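Long-range contact in cytochrome P450 113A1 (Saccharopolyspora erythraea, PDB 2JJN), which hydroxylates the macrolactone ring of erythromycin D at C-12, using a heme b iron, to give erythromycin C: residues A[172-177]-A[390-395]. The protein carries 2 engineered substitutions. Numbering follows the deposited sequence.
Sequences IQMDDP and EQIVLG
Met-174 and Gln-391 are the residues whose CA atoms come nearest across the two segments, 7.2 Å apart. Both segments are irregular loops, and no backbone-to-backbone hydrogen bond joins them. Residues 172-177 link helix 165-171 to helix 180-206, the F-G loop of the P450 fold. Residues 390-395 contain a classic gamma turn centred on Ile-392, closed by Val-393 N bonding to Gln-391 O.

The side chain of Gln-391 bridges the loops. Its chi1 of 22°, well off a staggered value, turns the chain toward residues 172-174, and from CG it runs extended to the amide. NE2 donates to Ile-172 O at 2.7 Å, and this oxygen lies practically in the amide plane. OE1 accepts from Met-174 N at 2.9 Å, with the donor tilted 21° from the carbonyl plane. NE2 also bonds to Leu-169 O, near the end of helix 165-171.

In the conformer described here, Met-174 lies across this amide, its CG 3.7 Å from Gln-391 NE2. Its extended chain carries SD to 3.5 Å from Ile-392 CG1. Leu-182 also touches Met-174.

The side chain of Ile-392 is about 6 Å from that of Gln-292, a substrate-binding residue. Two bonds from one amide tie the F-G loop to the loop before strand 400-402, and the third holds the end of helix 165-171. Together they fix the amide's rotation, consistent with a closed pocket.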
loop_
_atom_site.group_PDB
_atom_site.type_symbol
_atom_site.label_atom_id
_atom_site.label_comp_id
_atom_site.label_asym_id
_atom_site.label_seq_id
_atom_site.Cartn_x
_atom_site.Cartn_y
_atom_site.Cartn_z
ATOM N N ILE A 172 9.729 8.870 11.822
ATOM C CA ILE A 172 9.619 10.160 11.160
ATOM C C ILE A 172 8.214 10.692 11.359
ATOM O O ILE A 172 7.268 10.152 10.818
ATOM C CB ILE A 172 9.954 10.088 9.638
ATOM C CG1 ILE A 172 11.348 9.474 9.409
ATOM C CG2 ILE A 172 9.851 11.488 9.016
ATOM C CD1 ILE A 172 11.721 9.241 7.963
ATOM N N GLN A 173 8.110 11.772 12.108
ATOM C CA GLN A 173 6.843 12.427 12.414
ATOM C C GLN A 173 6.232 13.057 11.172
ATOM O O GLN A 173 6.859 13.881 10.513
ATOM C CB GLN A 173 7.114 13.492 13.494
ATOM C CG GLN A 173 5.839 13.984 14.240
ATOM C CD GLN A 173 5.086 12.917 15.075
ATOM O OE1 GLN A 173 5.461 11.736 15.138
ATOM N NE2 GLN A 173 3.998 13.352 15.715
ATOM N N MET A 174 4.999 12.697 10.831
ATOM C CA MET A 174 4.447 13.180 9.577
ATOM C C MET A 174 3.146 13.987 9.674
ATOM O O MET A 174 2.345 13.986 8.723
ATOM C CB MET A 174 4.366 12.044 8.547
ATOM C CG MET A 174 5.623 11.166 8.494
ATOM S SD MET A 174 5.555 9.867 7.261
ATOM C CE MET A 174 7.030 8.917 7.606
ATOM N N ASP A 175 2.989 14.716 10.787
ATOM C CA ASP A 175 1.788 15.547 11.082
ATOM C C ASP A 175 1.402 16.551 9.990
ATOM O O ASP A 175 0.203 16.706 9.637
ATOM C CB ASP A 175 2.028 16.384 12.353
ATOM C CG ASP A 175 2.808 15.641 13.429
ATOM O OD1 ASP A 175 2.603 14.420 13.586
ATOM O OD2 ASP A 175 3.624 16.294 14.126
ATOM N N ASP A 176 2.415 17.282 9.533
ATOM C CA ASP A 176 2.294 18.330 8.517
ATOM C C ASP A 176 3.085 17.962 7.291
ATOM O O ASP A 176 4.309 18.146 7.262
ATOM C CB ASP A 176 2.758 19.705 9.034
ATOM C CG ASP A 176 2.671 20.801 7.979
ATOM O OD1 ASP A 176 2.204 20.566 6.852
ATOM O OD2 ASP A 176 3.066 21.934 8.279
ATOM N N PRO A 177 2.405 17.445 6.268
ATOM C CA PRO A 177 3.072 16.920 5.103
ATOM C C PRO A 177 3.688 18.015 4.233
ATOM O O PRO A 177 4.358 17.702 3.255
ATOM C CB PRO A 177 1.961 16.144 4.393
ATOM C CG PRO A 177 0.703 16.876 4.805
ATOM C CD PRO A 177 0.930 17.294 6.197
ATOM N N GLU A 390 0.808 4.565 13.886
ATOM C CA GLU A 390 0.057 5.741 14.259
ATOM C C GLU A 390 -0.137 6.689 13.090
ATOM O O GLU A 390 -0.977 7.590 13.139
ATOM C CB GLU A 390 0.789 6.508 15.354
ATOM C CG GLU A 390 1.289 5.624 16.482
ATOM C CD GLU A 390 1.101 6.237 17.852
ATOM O OE1 GLU A 390 1.219 7.478 17.991
ATOM O OE2 GLU A 390 0.830 5.463 18.791
ATOM N N GLN A 391 0.645 6.496 12.040
ATOM C CA GLN A 391 0.517 7.346 10.866
ATOM C C GLN A 391 0.662 6.590 9.569
ATOM O O GLN A 391 1.255 5.485 9.505
ATOM C CB GLN A 391 1.499 8.521 10.929
ATOM C CG GLN A 391 2.671 8.263 11.837
ATOM C CD GLN A 391 3.766 9.300 11.713
ATOM O OE1 GLN A 391 3.552 10.503 11.949
ATOM N NE2 GLN A 391 4.951 8.838 11.329
ATOM N N ILE A 392 0.127 7.232 8.531
ATOM C CA ILE A 392 0.338 6.848 7.141
ATOM C C ILE A 392 -0.441 5.589 6.730
ATOM O O ILE A 392 -1.317 5.680 5.847
ATOM C CB ILE A 392 1.834 6.713 6.776
ATOM C CG1 ILE A 392 2.576 8.033 7.090
ATOM C CG2 ILE A 392 1.999 6.283 5.309
ATOM C CD1 ILE A 392 1.939 9.277 6.566
ATOM N N VAL A 393 -0.129 4.453 7.356
ATOM C CA VAL A 393 -0.780 3.184 7.018
ATOM C C VAL A 393 -1.764 2.773 8.093
ATOM O O VAL A 393 -1.695 3.221 9.260
ATOM C CB VAL A 393 0.236 2.057 6.738
ATOM C CG1 VAL A 393 1.171 2.414 5.594
ATOM C CG2 VAL A 393 1.039 1.720 7.999
ATOM N N LEU A 394 -2.729 1.948 7.686
ATOM C CA LEU A 394 -3.698 1.395 8.617
ATOM C C LEU A 394 -3.357 -0.069 8.894
ATOM O O LEU A 394 -3.637 -0.933 8.090
ATOM C CB LEU A 394 -5.126 1.531 8.023
ATOM C CG LEU A 394 -6.232 1.078 8.950
ATOM C CD1 LEU A 394 -6.504 2.164 10.018
ATOM C CD2 LEU A 394 -7.540 0.801 8.195
ATOM N N GLY A 395 -2.709 -0.361 10.031
ATOM C CA GLY A 395 -2.183 -1.711 10.225
ATOM C C GLY A 395 -1.436 -1.805 11.536
ATOM O O GLY A 395 -1.405 -0.849 12.318
#